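Local coordinates for uncharacterized protein Q99UF4 (Staphylococcus aureus, PDB 3B2N) that is a DNA-binding response regulator of the LuxR family whose receiver domain probably accepts a phosphoryl group to control transcription, at residues E66-I71 with N98-Y103; S5-E10 with Y48-V53; N37-M42 with P60-L65; T85-G90 with L105-I110. All coordinates share one frame; numbering follows the deposited sequence.

Interaction 1 of 4, residues E66-I71 with N98-Y103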
loop_
_atom_site.group_PDB
_atom_site.type_symbol
_atom_site.label_atom_id
_atom_site.label_comp_id
_atom_site.label_asym_id
_atom_site.label_seq_id
_atom_site.Cartn_x
_atom_site.Cartn_y
_atom_site.Cartn_z
ATOM N N GLU A 66 -5.083 -9.997 -1.555
ATOM C CA GLU A 66 -4.415 -10.982 -2.424
ATOM C C GLU A 66 -2.966 -10.578 -2.808
ATOM O O GLU A 66 -2.084 -11.410 -2.889
ATOM C CB GLU A 66 -5.242 -11.204 -3.682
ATOM C CG GLU A 66 -6.586 -11.825 -3.381
ATOM C CD GLU A 66 -7.539 -11.795 -4.551
ATOM O OE1 GLU A 66 -7.644 -10.779 -5.293
ATOM O OE2 GLU A 66 -8.224 -12.823 -4.721
ATOM N N VAL A 67 -2.737 -9.300 -3.076
ATOM C CA VAL A 67 -1.375 -8.825 -3.343
ATOM C C VAL A 67 -0.503 -9.028 -2.071
ATOM O O VAL A 67 0.591 -9.553 -2.151
ATOM C CB VAL A 67 -1.360 -7.345 -3.778
ATOM C CG1 VAL A 67 0.088 -6.792 -3.889
ATOM C CG2 VAL A 67 -2.106 -7.158 -5.137
ATOM N N LEU A 68 -0.998 -8.607 -0.906
ATOM C CA LEU A 68 -0.279 -8.829 0.357
ATOM C C LEU A 68 0.026 -10.313 0.534
ATOM O O LEU A 68 1.174 -10.689 0.817
ATOM C CB LEU A 68 -1.110 -8.298 1.548
ATOM C CG LEU A 68 -0.756 -8.816 2.964
ATOM C CD1 LEU A 68 0.639 -8.330 3.370
ATOM C CD2 LEU A 68 -1.771 -8.298 3.952
ATOM N N ALA A 69 -0.977 -11.166 0.339
ATOM C CA ALA A 69 -0.747 -12.601 0.495
ATOM C C ALA A 69 0.367 -13.093 -0.415
ATOM O O ALA A 69 1.190 -13.912 0.003
ATOM C CB ALA A 69 -2.036 -13.429 0.292
ATOM N N GLU A 70 0.414 -12.586 -1.655
ATOM C CA GLU A 70 1.418 -13.105 -2.596
ATOM C C GLU A 70 2.816 -12.628 -2.245
ATOM O O GLU A 70 3.781 -13.381 -2.379
ATOM C CB GLU A 70 1.097 -12.734 -4.050
ATOM C CG GLU A 70 1.858 -13.586 -5.044
ATOM C CD GLU A 70 1.502 -13.257 -6.470
ATOM O OE1 GLU A 70 0.312 -12.952 -6.738
ATOM O OE2 GLU A 70 2.410 -13.307 -7.333
ATOM N N ILE A 71 2.929 -11.371 -1.813
ATOM C CA ILE A 71 4.229 -10.819 -1.354
ATOM C C ILE A 71 4.764 -11.667 -0.188
ATOM O O ILE A 71 5.995 -11.928 -0.085
ATOM C CB ILE A 71 4.040 -9.345 -0.906
ATOM C CG1 ILE A 71 3.721 -8.475 -2.107
ATOM C CG2 ILE A 71 5.305 -8.752 -0.185
ATOM C CD1 ILE A 71 3.221 -7.086 -1.703
ATOM N N ASN A 98 -2.550 -12.191 7.332
ATOM C CA ASN A 98 -1.577 -12.161 6.235
ATOM C C ASN A 98 -0.355 -11.336 6.503
ATOM O O ASN A 98 0.343 -10.980 5.572
ATOM C CB ASN A 98 -2.274 -11.661 4.974
ATOM C CG ASN A 98 -3.043 -12.780 4.294
ATOM O OD1 ASN A 98 -2.432 -13.678 3.726
ATOM N ND2 ASN A 98 -4.373 -12.761 4.388
ATOM N N ASP A 99 -0.135 -10.989 7.760
ATOM C CA ASP A 99 1.077 -10.293 8.178
ATOM C C ASP A 99 1.290 -8.889 7.532
ATOM O O ASP A 99 2.422 -8.528 7.103
ATOM C CB ASP A 99 2.291 -11.194 7.938
ATOM C CG ASP A 99 3.569 -10.636 8.550
ATOM O OD1 ASP A 99 4.652 -10.897 7.979
ATOM O OD2 ASP A 99 3.486 -9.923 9.582
ATOM N N VAL A 100 0.223 -8.097 7.476
ATOM C CA VAL A 100 0.306 -6.715 6.972
ATOM C C VAL A 100 1.204 -5.904 7.940
ATOM O O VAL A 100 1.204 -6.167 9.133
ATOM C CB VAL A 100 -1.110 -6.064 6.854
ATOM C CG1 VAL A 100 -1.654 -5.688 8.232
ATOM C CG2 VAL A 100 -1.093 -4.850 5.853
ATOM N N ASP A 101 1.979 -4.943 7.448
ATOM C CA ASP A 101 2.760 -4.143 8.396
ATOM C C ASP A 101 1.938 -3.042 9.072
ATOM O O ASP A 101 2.144 -2.747 10.261
ATOM C CB ASP A 101 4.000 -3.581 7.718
ATOM C CG ASP A 101 4.924 -4.682 7.277
ATOM O OD1 ASP A 101 5.375 -5.407 8.161
ATOM O OD2 ASP A 101 5.126 -4.881 6.070
ATOM N N ALA A 102 1.000 -2.450 8.337
ATOM C CA ALA A 102 0.084 -1.511 8.956
ATOM C C ALA A 102 -1.252 -1.497 8.217
ATOM O O ALA A 102 -1.312 -1.718 7.006
ATOM C CB ALA A 102 0.700 -0.093 9.033
ATOM N N TYR A 103 -2.332 -1.239 8.950
ATOM C CA TYR A 103 -3.654 -1.144 8.361
ATOM C C TYR A 103 -4.132 0.284 8.654
ATOM O O TYR A 103 -4.305 0.649 9.795
ATOM C CB TYR A 103 -4.561 -2.145 9.054
ATOM C CG TYR A 103 -5.898 -2.370 8.385
ATOM C CD1 TYR A 103 -6.042 -3.322 7.365
ATOM C CD2 TYR A 103 -7.033 -1.669 8.793
ATOM C CE1 TYR A 103 -7.282 -3.571 6.776
ATOM C CE2 TYR A 103 -8.265 -1.894 8.191
ATOM C CZ TYR A 103 -8.368 -2.834 7.192
ATOM O OH TYR A 103 -9.564 -3.076 6.630
#
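Leu68 turns its CG to the side away from its own backbone N (chi1 161°), and Asn98 sets its CG opposite its carbonyl carbon (chi1 -81°), so that the leucine fork and the CB of the asparagine face each other. The two methyls of Leu68 divide the work. CD1 lies 3.5 Å from the backbone O of Asn98, whereas CD2 touches two aliphatic carbons, Asn98 CB at 3.6 Å and Val100 CB at 3.7 Å. Leu68 meets the valine at about a right angle, the CD2 methyl of the leucine against the branching CB of the valine, and this is the apolar part of the contact. Beside it the amide oxygen OD1 of Asn98 comes within 3.5 Å of Ala69 CB; this small methyl lets the amide lie close to the helix. The other end of that amide is turned to its own helix, where ND2 gives a hydrogen bond to Lys94 O. Asn98 leaves the helix here, and Asp99, with positive phi, is the C-prime residue of a Schellman motif that closes with Val100 N bonded to Ala95 O. This ending turns the chain so that Val100 meets Leu68 just after the helix stops. Helix 64-73 thus packs against the turn joining helix 89-97 to edge strand 102-105; Leu68 also reaches Val80 and Val100 touches Ile82, both on strand 79-84, which lies next to that edge strand.

Interaction 2 of 4, residues S5-E10 with Y48-V53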
loop_
_atom_site.group_PDB
_atom_site.type_symbol
_atom_site.label_atom_id
_atom_site.label_comp_id
_atom_site.label_asym_id
_atom_site.label_seq_id
_atom_site.Cartn_x
_atom_site.Cartn_y
_atom_site.Cartn_z
ATOM N N SER A 5 11.724 3.890 -1.461
ATOM C CA SER A 5 10.856 3.726 -2.637
ATOM C C SER A 5 9.503 3.094 -2.312
ATOM O O SER A 5 9.400 2.237 -1.439
ATOM C CB SER A 5 11.561 2.941 -3.727
ATOM O OG SER A 5 12.028 1.716 -3.208
ATOM N N LEU A 6 8.479 3.534 -3.052
ATOM C CA LEU A 6 7.117 3.162 -2.834
ATOM C C LEU A 6 6.435 2.849 -4.156
ATOM O O LEU A 6 6.675 3.529 -5.159
ATOM C CB LEU A 6 6.335 4.363 -2.275
ATOM C CG LEU A 6 5.868 4.481 -0.844
ATOM C CD1 LEU A 6 7.095 4.617 -0.003
ATOM C CD2 LEU A 6 5.037 5.747 -0.729
ATOM N N ILE A 7 5.519 1.893 -4.124
ATOM C CA ILE A 7 4.526 1.757 -5.169
ATOM C C ILE A 7 3.161 1.963 -4.503
ATOM O O ILE A 7 2.936 1.524 -3.367
ATOM C CB ILE A 7 4.633 0.360 -5.900
ATOM C CG1 ILE A 7 5.921 0.304 -6.735
ATOM C CG2 ILE A 7 3.322 0.079 -6.753
ATOM C CD1 ILE A 7 6.244 -1.025 -7.458
ATOM N N ILE A 8 2.237 2.612 -5.211
ATOM C CA ILE A 8 0.925 2.904 -4.655
ATOM C C ILE A 8 -0.112 2.283 -5.523
ATOM O O ILE A 8 -0.131 2.525 -6.742
ATOM C CB ILE A 8 0.629 4.405 -4.568
ATOM C CG1 ILE A 8 1.684 5.062 -3.655
ATOM C CG2 ILE A 8 -0.880 4.619 -4.050
ATOM C CD1 ILE A 8 1.664 6.570 -3.676
ATOM N N ALA A 9 -0.944 1.431 -4.937
ATOM C CA ALA A 9 -2.011 0.863 -5.764
ATOM C C ALA A 9 -3.308 1.319 -5.081
ATOM O O ALA A 9 -3.582 0.947 -3.924
ATOM C CB ALA A 9 -1.909 -0.691 -5.812
ATOM N N GLU A 10 -4.109 2.104 -5.775
ATOM C CA GLU A 10 -5.330 2.648 -5.204
ATOM C C GLU A 10 -6.453 2.766 -6.263
ATOM O O GLU A 10 -6.241 3.236 -7.398
ATOM C CB GLU A 10 -5.022 3.999 -4.513
ATOM C CG GLU A 10 -6.241 4.999 -4.431
ATOM C CD GLU A 10 -7.357 4.497 -3.482
ATOM O OE1 GLU A 10 -7.043 3.916 -2.407
ATOM O OE2 GLU A 10 -8.550 4.639 -3.833
ATOM N N TYR A 48 10.005 -3.780 -9.881
ATOM C CA TYR A 48 10.754 -2.659 -9.256
ATOM C C TYR A 48 11.317 -2.914 -7.851
ATOM O O TYR A 48 12.168 -2.147 -7.390
ATOM C CB TYR A 48 9.926 -1.369 -9.211
ATOM C CG TYR A 48 9.699 -0.710 -10.542
ATOM C CD1 TYR A 48 10.716 0.034 -11.159
ATOM C CD2 TYR A 48 8.453 -0.811 -11.189
ATOM C CE1 TYR A 48 10.503 0.644 -12.399
ATOM C CE2 TYR A 48 8.224 -0.224 -12.412
ATOM C CZ TYR A 48 9.247 0.519 -13.022
ATOM O OH TYR A 48 9.021 1.123 -14.246
ATOM N N ASN A 49 10.841 -3.963 -7.171
ATOM C CA ASN A 49 11.151 -4.193 -5.740
ATOM C C ASN A 49 11.134 -2.938 -4.805
ATOM O O ASN A 49 12.169 -2.571 -4.234
ATOM C CB ASN A 49 12.501 -4.900 -5.639
ATOM C CG ASN A 49 12.560 -6.123 -6.516
ATOM O OD1 ASN A 49 13.110 -6.086 -7.633
ATOM N ND2 ASN A 49 11.951 -7.218 -6.037
ATOM N N PRO A 50 9.975 -2.295 -4.611
ATOM C CA PRO A 50 10.052 -1.096 -3.760
ATOM C C PRO A 50 10.271 -1.488 -2.289
ATOM O O PRO A 50 9.978 -2.615 -1.901
ATOM C CB PRO A 50 8.660 -0.453 -3.928
ATOM C CG PRO A 50 7.755 -1.635 -4.201
ATOM C CD PRO A 50 8.595 -2.597 -5.031
ATOM N N ASN A 51 10.749 -0.555 -1.470
ATOM C CA ASN A 51 10.887 -0.797 -0.031
ATOM C C ASN A 51 9.504 -1.007 0.645
ATOM O O ASN A 51 9.312 -1.865 1.518
ATOM C CB ASN A 51 11.628 0.387 0.589
ATOM C CG ASN A 51 12.998 0.607 -0.034
ATOM O OD1 ASN A 51 13.390 1.726 -0.349
ATOM N ND2 ASN A 51 13.727 -0.465 -0.216
ATOM N N VAL A 52 8.523 -0.271 0.164
ATOM C CA VAL A 52 7.222 -0.203 0.813
ATOM C C VAL A 52 6.165 -0.166 -0.277
ATOM O O VAL A 52 6.367 0.445 -1.363
ATOM C CB VAL A 52 7.050 1.156 1.638
ATOM C CG1 VAL A 52 5.649 1.264 2.257
ATOM C CG2 VAL A 52 8.138 1.342 2.707
ATOM N N VAL A 53 5.032 -0.796 0.005
ATOM C CA VAL A 53 3.867 -0.623 -0.867
ATOM C C VAL A 53 2.652 -0.165 -0.072
ATOM O O VAL A 53 2.446 -0.560 1.103
ATOM C CB VAL A 53 3.513 -1.879 -1.734
ATOM C CG1 VAL A 53 4.624 -2.183 -2.733
ATOM C CG2 VAL A 53 3.247 -3.146 -0.866
#
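Ser5 and Asn51 are joined by two good hydrogen bonds and a weak third at the start of two parallel strands. The amide oxygen OD1 of Asn51 takes the backbone N-H of Ser5 at 2.9 Å in a nearly straight bond (168°), though the donor sits 29° from the carbonyl plane. In return Ser5 OG accepts from Asn51 N at 3.1 Å and gives a weak bond to OD1. With chi1 at 54°, OG lies between the serine's own N and carbonyl carbon, where it can serve both atoms of Asn51. Pairing then runs on into the sheet: Val52 N binds Ser5 O, and Ile7 N reaches Val52 O at 3.2 Å, bringing Leu6 and Ile7 level with Val52 and Val53. On one face Leu6 CD1 lies 3.8 Å from Val52 CB, the two side chains pointing the same way. On the other Ile7 packs its CD1 onto the Pro50 ring, 3.6 Å from CG, and its CB faces Val53 CG1. Branched residues suit this interior, with helix 13-26 over Leu6 and helix 38-48 over Ile7 and Val53. The packing slackens towards exposed Tyr48, whose CB stands 4.1 Å from Ile7 CD1 and whose ring is met only obliquely, while neighbouring Asn49 turns away. The chemistry is therefore split. Polar side chains at this end of the strand pair stand in for strand partners just ahead of the first bridge, Leu6 with Val52, and beyond them backbone bonds and hydrocarbon join the central strands of the receiver-domain sheet.

Interaction 3 of 4, residues N37-M42 with P60-L65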
loop_
_atom_site.group_PDB
_atom_site.type_symbol
_atom_site.label_atom_id
_atom_site.label_comp_id
_atom_site.label_asym_id
_atom_site.label_seq_id
_atom_site.Cartn_x
_atom_site.Cartn_y
_atom_site.Cartn_z
ATOM N N ASN A 37 -4.952 -1.080 -10.322
ATOM C CA ASN A 37 -5.222 -2.516 -10.560
ATOM C C ASN A 37 -4.247 -3.396 -9.794
ATOM O O ASN A 37 -3.014 -3.248 -9.922
ATOM C CB ASN A 37 -5.167 -2.810 -12.068
ATOM C CG ASN A 37 -5.511 -4.247 -12.401
ATOM O OD1 ASN A 37 -4.789 -5.178 -12.048
ATOM N ND2 ASN A 37 -6.598 -4.429 -13.120
ATOM N N GLY A 38 -4.771 -4.329 -8.997
ATOM C CA GLY A 38 -3.888 -5.131 -8.126
ATOM C C GLY A 38 -2.981 -6.115 -8.869
ATOM O O GLY A 38 -1.873 -6.423 -8.411
ATOM N N LEU A 39 -3.452 -6.639 -10.004
ATOM C CA LEU A 39 -2.593 -7.479 -10.823
ATOM C C LEU A 39 -1.424 -6.675 -11.405
ATOM O O LEU A 39 -0.254 -7.130 -11.411
ATOM C CB LEU A 39 -3.385 -8.086 -11.970
ATOM C CG LEU A 39 -2.686 -9.090 -12.872
ATOM C CD1 LEU A 39 -1.973 -10.207 -12.098
ATOM C CD2 LEU A 39 -3.732 -9.681 -13.837
ATOM N N ASP A 40 -1.768 -5.513 -11.940
ATOM C CA ASP A 40 -0.779 -4.525 -12.373
ATOM C C ASP A 40 0.248 -4.218 -11.272
ATOM O O ASP A 40 1.452 -4.350 -11.499
ATOM C CB ASP A 40 -1.496 -3.240 -12.830
ATOM C CG ASP A 40 -0.571 -2.288 -13.568
ATOM O OD1 ASP A 40 0.416 -2.788 -14.124
ATOM O OD2 ASP A 40 -0.815 -1.043 -13.579
ATOM N N ALA A 41 -0.240 -3.844 -10.078
ATOM C CA ALA A 41 0.615 -3.610 -8.911
ATOM C C ALA A 41 1.570 -4.791 -8.652
ATOM O O ALA A 41 2.752 -4.585 -8.458
ATOM C CB ALA A 41 -0.230 -3.335 -7.652
ATOM N N MET A 42 1.056 -6.013 -8.639
ATOM C CA MET A 42 1.885 -7.188 -8.335
ATOM C C MET A 42 3.038 -7.309 -9.322
ATOM O O MET A 42 4.155 -7.587 -8.916
ATOM C CB MET A 42 1.041 -8.470 -8.307
ATOM C CG MET A 42 1.706 -9.745 -7.660
ATOM S SD MET A 42 2.201 -9.546 -5.907
ATOM C CE MET A 42 3.992 -9.642 -6.032
ATOM N N PRO A 60 -9.661 -3.986 -9.021
ATOM C CA PRO A 60 -9.809 -5.040 -10.045
ATOM C C PRO A 60 -8.511 -5.849 -10.170
ATOM O O PRO A 60 -7.476 -5.379 -9.707
ATOM C CB PRO A 60 -10.120 -4.242 -11.334
ATOM C CG PRO A 60 -9.598 -2.800 -11.059
ATOM C CD PRO A 60 -9.708 -2.612 -9.569
ATOM N N GLY A 61 -8.563 -7.049 -10.753
ATOM C CA GLY A 61 -7.354 -7.851 -10.992
ATOM C C GLY A 61 -6.965 -8.683 -9.770
ATOM O O GLY A 61 -7.099 -9.904 -9.792
ATOM N N MET A 62 -6.493 -8.007 -8.724
ATOM C CA MET A 62 -6.179 -8.599 -7.423
ATOM C C MET A 62 -6.519 -7.535 -6.385
ATOM O O MET A 62 -6.218 -6.365 -6.595
ATOM C CB MET A 62 -4.667 -8.928 -7.314
ATOM C CG MET A 62 -4.218 -10.228 -8.098
ATOM S SD MET A 62 -2.397 -10.505 -8.079
ATOM C CE MET A 62 -2.185 -11.143 -6.419
ATOM N N THR A 63 -7.157 -7.931 -5.277
ATOM C CA THR A 63 -7.407 -7.040 -4.163
ATOM C C THR A 63 -6.075 -6.826 -3.502
ATOM O O THR A 63 -5.114 -7.593 -3.746
ATOM C CB THR A 63 -8.355 -7.681 -3.117
ATOM O OG1 THR A 63 -7.683 -8.785 -2.497
ATOM C CG2 THR A 63 -9.737 -8.171 -3.790
ATOM N N GLY A 64 -5.992 -5.794 -2.669
ATOM C CA GLY A 64 -4.782 -5.521 -1.889
ATOM C C GLY A 64 -4.408 -6.675 -0.968
ATOM O O GLY A 64 -3.206 -6.951 -0.725
ATOM N N LEU A 65 -5.430 -7.369 -0.466
ATOM C CA LEU A 65 -5.220 -8.519 0.401
ATOM C C LEU A 65 -4.617 -9.718 -0.340
ATOM O O LEU A 65 -3.752 -10.400 0.205
ATOM C CB LEU A 65 -6.531 -8.910 1.110
ATOM C CG LEU A 65 -7.193 -7.942 2.131
ATOM C CD1 LEU A 65 -8.654 -8.392 2.495
ATOM C CD2 LEU A 65 -6.329 -7.755 3.410
#
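Over one face of the Asn37 amide hangs the carbonyl oxygen of Pro60, 3.5 Å from CG and about equally far from OD1 and ND2; the proline ring adds its CB and CG on the same side, near ND2. At the oxygen end, OD1 serves the first turn of helix 38-48: Asp40 N donates at 3.0 Å and 169° from the side turned away from Pro60 O, and Leu39 N adds a weaker bond from the other side. An asparagine suits this N-cap place because its short side chain, with CG anti to the backbone N (chi1 -177°), folds back over the helix start. Pro60 O is itself gripped by Gly38 N at 3.0 Å. The segments are the start of one helix and the loop leading from strand 52-55 to helix 64-73, in the doubly wound alpha/beta fold of the CheY-like receiver domain. Glycines let them come close. Gly38 CA approaches Met62 O to 3.0 Å in a CA-H...O contact, with no CB in the way, and Gly61, with positive phi, turns its bare CA towards OD1 of Asn37. Past this polar part Met62 lays its flexible chain along the helix, CB against Gly38 C, and SD touches both Leu39 CD1 at 4.1 Å and Met42 CB at 4.0 Å. Met62 and Met42 both continue onto Val67 and Glu70 of helix 64-73.

Interaction 4 of 4, residues T85-G90 with L105-I110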
loop_
_atom_site.group_PDB
_atom_site.type_symbol
_atom_site.label_atom_id
_atom_site.label_comp_id
_atom_site.label_asym_id
_atom_site.label_seq_id
_atom_site.Cartn_x
_atom_site.Cartn_y
_atom_site.Cartn_z
ATOM N N THR A 85 -11.114 2.521 3.008
ATOM C CA THR A 85 -12.325 2.992 3.715
ATOM C C THR A 85 -12.992 1.913 4.606
ATOM O O THR A 85 -13.768 2.242 5.498
ATOM C CB THR A 85 -13.389 3.507 2.742
ATOM O OG1 THR A 85 -13.739 2.442 1.847
ATOM C CG2 THR A 85 -12.855 4.620 1.915
ATOM N N PHE A 86 -12.690 0.636 4.396
ATOM C CA PHE A 86 -13.521 -0.404 5.040
ATOM C C PHE A 86 -13.344 -0.532 6.549
ATOM O O PHE A 86 -12.257 -0.912 7.045
ATOM C CB PHE A 86 -13.364 -1.795 4.385
ATOM C CG PHE A 86 -13.749 -1.836 2.923
ATOM C CD1 PHE A 86 -13.230 -2.830 2.081
ATOM C CD2 PHE A 86 -14.618 -0.884 2.383
ATOM C CE1 PHE A 86 -13.581 -2.874 0.730
ATOM C CE2 PHE A 86 -14.957 -0.913 1.033
ATOM C CZ PHE A 86 -14.441 -1.897 0.207
ATOM N N LYS A 87 -14.426 -0.247 7.265
ATOM C CA LYS A 87 -14.479 -0.487 8.692
ATOM C C LYS A 87 -14.834 -1.953 9.022
ATOM O O LYS A 87 -14.524 -2.412 10.126
ATOM C CB LYS A 87 -15.466 0.471 9.353
ATOM C CG LYS A 87 -15.022 1.923 9.345
ATOM C CD LYS A 87 -14.001 2.188 10.436
ATOM C CE LYS A 87 -14.634 2.334 11.817
ATOM N NZ LYS A 87 -15.428 3.593 11.907
ATOM N N ARG A 88 -15.469 -2.679 8.089
ATOM C CA ARG A 88 -15.773 -4.125 8.284
ATOM C C ARG A 88 -14.668 -4.925 8.980
ATOM O O ARG A 88 -13.515 -4.918 8.525
ATOM C CB ARG A 88 -16.148 -4.827 6.967
ATOM C CG ARG A 88 -17.627 -5.296 6.894
ATOM C CD ARG A 88 -18.324 -4.833 5.596
ATOM N NE ARG A 88 -18.458 -3.364 5.527
ATOM C CZ ARG A 88 -17.541 -2.524 5.030
ATOM N NH1 ARG A 88 -16.399 -2.984 4.532
ATOM N NH2 ARG A 88 -17.771 -1.216 5.034
ATOM N N PRO A 89 -15.030 -5.632 10.082
ATOM C CA PRO A 89 -14.116 -6.461 10.891
ATOM C C PRO A 89 -13.376 -7.549 10.082
ATOM O O PRO A 89 -12.208 -7.837 10.367
ATOM C CB PRO A 89 -15.067 -7.123 11.912
ATOM C CG PRO A 89 -16.462 -7.047 11.264
ATOM C CD PRO A 89 -16.413 -5.697 10.607
ATOM N N GLY A 90 -14.058 -8.140 9.093
ATOM C CA GLY A 90 -13.487 -9.195 8.256
ATOM C C GLY A 90 -12.199 -8.789 7.551
ATOM O O GLY A 90 -11.251 -9.582 7.480
ATOM N N LEU A 105 -6.921 3.357 8.059
ATOM C CA LEU A 105 -8.224 3.797 7.558
ATOM C C LEU A 105 -8.107 5.147 6.883
ATOM O O LEU A 105 -7.339 5.989 7.334
ATOM C CB LEU A 105 -9.185 3.961 8.732
ATOM C CG LEU A 105 -10.333 3.026 9.067
ATOM C CD1 LEU A 105 -10.030 1.595 8.807
ATOM C CD2 LEU A 105 -10.688 3.255 10.526
ATOM N N LYS A 106 -8.934 5.393 5.862
ATOM C CA LYS A 106 -8.943 6.719 5.201
ATOM C C LYS A 106 -9.591 7.817 6.033
ATOM O O LYS A 106 -9.738 8.932 5.541
ATOM C CB LYS A 106 -9.546 6.624 3.787
ATOM C CG LYS A 106 -8.672 5.664 2.943
ATOM C CD LYS A 106 -9.164 5.543 1.520
ATOM C CE LYS A 106 -8.305 4.603 0.693
ATOM N NZ LYS A 106 -9.046 4.340 -0.602
ATOM N N GLU A 107 -9.966 7.492 7.291
ATOM C CA GLU A 107 -10.185 8.504 8.340
ATOM C C GLU A 107 -8.938 9.309 8.737
ATOM O O GLU A 107 -9.042 10.393 9.328
ATOM C CB GLU A 107 -10.748 7.845 9.608
ATOM C CG GLU A 107 -12.266 7.747 9.575
ATOM C CD GLU A 107 -12.837 6.934 10.731
ATOM O OE1 GLU A 107 -14.067 6.730 10.735
ATOM O OE2 GLU A 107 -12.064 6.509 11.631
ATOM N N ARG A 108 -7.764 8.761 8.417
ATOM C CA ARG A 108 -6.460 9.357 8.730
ATOM C C ARG A 108 -6.061 10.232 7.585
ATOM O O ARG A 108 -6.460 9.967 6.446
ATOM C CB ARG A 108 -5.391 8.232 8.864
ATOM C CG ARG A 108 -5.731 7.133 9.892
ATOM C CD ARG A 108 -5.379 7.556 11.333
ATOM N NE ARG A 108 -6.379 8.463 11.854
ATOM C CZ ARG A 108 -7.585 8.100 12.307
ATOM N NH1 ARG A 108 -8.411 9.047 12.755
ATOM N NH2 ARG A 108 -7.980 6.811 12.307
ATOM N N SER A 109 -5.252 11.254 7.860
ATOM C CA SER A 109 -4.693 12.098 6.803
ATOM C C SER A 109 -3.476 11.446 6.157
ATOM O O SER A 109 -2.921 10.481 6.691
ATOM C CB SER A 109 -4.241 13.431 7.401
ATOM O OG SER A 109 -3.181 13.213 8.329
ATOM N N ILE A 110 -3.034 12.001 5.020
ATOM C CA ILE A 110 -1.790 11.576 4.369
ATOM C C ILE A 110 -0.559 11.822 5.294
ATOM O O ILE A 110 0.341 10.970 5.387
ATOM C CB ILE A 110 -1.657 12.155 2.896
ATOM C CG1 ILE A 110 -2.669 11.416 1.994
ATOM C CG2 ILE A 110 -0.174 12.038 2.366
ATOM C CD1 ILE A 110 -2.810 11.919 0.551
HETATM O O HOH W 1 -10.627 2.056 0.032
#
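Lys87 and Leu105 meet where two loops at the C-terminal edge of the receiver-domain sheet run side by side, one after strand 79-84 and the other after strand 102-105. The lysine's CD presses on Leu105 CD2 at 3.5 Å, a tight carbon contact made with the side chains at about a right angle, and the second methyl, CD1, lies 3.8 Å from Phe86 O. Three successive bends beyond CG curl Lys87 back across the leucine and bring NZ 3.6 Å from Glu107 OE1, a long salt bridge at the surface. The aliphatic part of a lysine suits this spot, since it covers an apolar neighbour while its charged end stays exposed. Next along the chain, Lys106 runs fully extended past Thr85, its CD 3.8 Å from the CG2 methyl. Further out, a type I turn from Leu105 to Arg108, closed by Arg108 N to Leu105 O, places Glu107 for Lys87, while backbone pairing of Lys106 with Thr84 fixes the start of the turn. The reach of Lys106 carries NZ inward to a salt bridge with Glu10, with Asp56 only a long, weak partner; a lysine following this last strand is a hallmark of the family. One water bridges the two loops there, accepting from Thr85 N at 3.1 Å and from Lys106 NZ at 2.8 Å.

Overall arrangement
Interactions 2 and 4 lie on opposite sides of the chain's centre, their own centres 20 Å apart, yet a salt bridge from Glu10 OE1 to Lys106 NZ (2.7 Å) joins them beside Asp56, probably the phosphoryl acceptor by its place in the family. Interaction 3 borders the same end of the sheet: its nearest atoms are about 6 Å from interaction 4, and Ala41 CB touches Ala9 CB of interaction 2 at 3.6 Å. Helix 64-73 is common to interactions 1 and 3, with Val67 CG2 3.8 Å from Met62 CB, and Ile71 CD1 carries interaction 1 to Val53 CG2 at 4.0 Å. The bound sodium ion lies apart, about 10 Å from the Leu6 side chain.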